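Local coordinates for putative phenazine biosynthesis PhzC/PhzF protein (Clostridium difficile, PDB 4DUN) that belongs to the PhzF family and probably acts as an isomerase, at residues 79-83 with 84-88. Sequence-based numbering, arbitrary orientation. Where two conformers were deposited one is given.
Sequences AAYVI and SNFID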
loop_
_atom_site.group_PDB
_atom_site.type_symbol
_atom_site.label_atom_id
_atom_site.label_comp_id
_atom_site.label_asym_id
_atom_site.label_seq_id
_atom_site.Cartn_x
_atom_site.Cartn_y
_atom_site.Cartn_z
ATOM N N ALA A 79 15.542 -2.807 9.404
ATOM C CA ALA A 79 16.514 -1.707 9.550
ATOM C C ALA A 79 17.930 -2.262 9.895
ATOM O O ALA A 79 18.908 -1.798 9.329
ATOM C CB ALA A 79 16.053 -0.730 10.623
ATOM N N ALA A 80 18.020 -3.258 10.796
ATOM C CA ALA A 80 19.299 -3.868 11.174
ATOM C C ALA A 80 19.915 -4.563 9.961
ATOM O O ALA A 80 21.116 -4.449 9.743
ATOM C CB ALA A 80 19.109 -4.860 12.319
ATOM N N TYR A 81 19.084 -5.253 9.149
ATOM C CA TYR A 81 19.539 -5.911 7.917
ATOM C C TYR A 81 20.178 -4.864 6.987
ATOM O O TYR A 81 21.288 -5.058 6.485
ATOM C CB TYR A 81 18.358 -6.640 7.225
ATOM C CG TYR A 81 18.667 -7.063 5.797
ATOM C CD1 TYR A 81 19.204 -8.316 5.521
ATOM C CD2 TYR A 81 18.460 -6.190 4.725
ATOM C CE1 TYR A 81 19.498 -8.706 4.213
ATOM C CE2 TYR A 81 18.795 -6.553 3.420
ATOM C CZ TYR A 81 19.298 -7.818 3.168
ATOM O OH TYR A 81 19.606 -8.184 1.878
ATOM N N VAL A 82 19.513 -3.712 6.828
ATOM C CA VAL A 82 20.031 -2.647 5.976
ATOM C C VAL A 82 21.382 -2.121 6.514
ATOM O O VAL A 82 22.318 -1.980 5.723
ATOM C CB VAL A 82 18.992 -1.512 5.796
ATOM C CG1 VAL A 82 19.625 -0.272 5.149
ATOM C CG2 VAL A 82 17.807 -2.001 4.962
ATOM N N ILE A 83 21.476 -1.847 7.834
ATOM C CA ILE A 83 22.704 -1.329 8.456
ATOM C C ILE A 83 23.891 -2.279 8.183
ATOM O O ILE A 83 24.930 -1.836 7.675
ATOM C CB ILE A 83 22.514 -1.071 9.992
ATOM C CG1 ILE A 83 21.468 0.049 10.283
ATOM C CG2 ILE A 83 23.857 -0.795 10.707
ATOM C CD1 ILE A 83 21.769 1.519 9.652
ATOM N N SER A 84 23.731 -3.571 8.521
ATOM C CA SER A 84 24.801 -4.571 8.397
ATOM C C SER A 84 25.100 -4.994 6.958
ATOM O O SER A 84 26.193 -5.466 6.703
ATOM C CB SER A 84 24.497 -5.800 9.247
ATOM O OG SER A 84 25.705 -6.498 9.492
ATOM N N ASN A 85 24.171 -4.814 6.010
ATOM C CA ASN A 85 24.465 -5.178 4.630
ATOM C C ASN A 85 24.975 -4.000 3.800
ATOM O O ASN A 85 25.671 -4.240 2.797
ATOM C CB ASN A 85 23.231 -5.775 3.936
ATOM C CG ASN A 85 23.034 -7.229 4.248
ATOM O OD1 ASN A 85 23.380 -8.105 3.442
ATOM N ND2 ASN A 85 22.480 -7.521 5.428
ATOM N N PHE A 86 24.633 -2.738 4.185
ATOM C CA PHE A 86 24.980 -1.598 3.334
ATOM C C PHE A 86 25.668 -0.408 4.002
ATOM O O PHE A 86 26.353 0.343 3.307
ATOM C CB PHE A 86 23.693 -1.064 2.662
ATOM C CG PHE A 86 22.987 -2.112 1.838
ATOM C CD1 PHE A 86 23.480 -2.490 0.592
ATOM C CD2 PHE A 86 21.867 -2.771 2.335
ATOM C CE1 PHE A 86 22.861 -3.503 -0.146
ATOM C CE2 PHE A 86 21.237 -3.768 1.588
ATOM C CZ PHE A 86 21.750 -4.137 0.358
ATOM N N ILE A 87 25.437 -0.185 5.294
ATOM C CA ILE A 87 25.898 1.036 5.963
ATOM C C ILE A 87 27.197 0.807 6.708
ATOM O O ILE A 87 28.163 1.539 6.479
ATOM C CB ILE A 87 24.765 1.588 6.885
ATOM C CG1 ILE A 87 23.377 1.674 6.152
ATOM C CG2 ILE A 87 25.168 2.901 7.575
ATOM C CD1 ILE A 87 23.303 2.417 4.729
ATOM N N ASP A 88 27.207 -0.177 7.615
ATOM C CA ASP A 88 28.368 -0.621 8.380
ATOM C C ASP A 88 28.476 -2.090 8.088
ATOM O O ASP A 88 27.993 -2.915 8.857
ATOM C CB ASP A 88 28.203 -0.308 9.875
ATOM C CG ASP A 88 29.456 -0.507 10.721
ATOM O OD1 ASP A 88 30.492 -0.945 10.168
ATOM O OD2 ASP A 88 29.392 -0.259 11.937
#
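The C-terminal end of helix 73-87, packed against strands 4-11, 57-63, 111-117 and 244-259 of a PhzF-family fold, illustrates how a helix finishes by widening into a pi-type turn while Tyr81 and Asn85 meet one turn apart. Tyr81 O takes two donors from Asn85: the backbone N at 2.9 Å and, tilted 28° from the carbonyl plane, the side-chain ND2, also at 2.9 Å. With chi1 at -82°, CG of Asn85 stands beside its own backbone N, which folds the amide back onto the preceding turn. That second bond holds the rotation of the amide, which lies stacked over one face of the Tyr81 ring, the planes 28° apart, with Asn85 ND2 3.4 Å from Tyr81 CD1. Near the far rim, Tyr81 CE2 meets Phe86 CE2 at 4.1 Å, while Phe86 stacks on Tyr7 of strand 4-11. On another side of the helix, in the conformer given, Ile83 CD1 lies 3.9 Å from Ile87 CG1, and Tyr58 touches both side chains. The widening itself centres on Ile83 O, approached from opposite faces of its carbonyl plane by Ile87 N at 2.9 Å and by Asp88 N, the i+5 donor, at 2.8 Å.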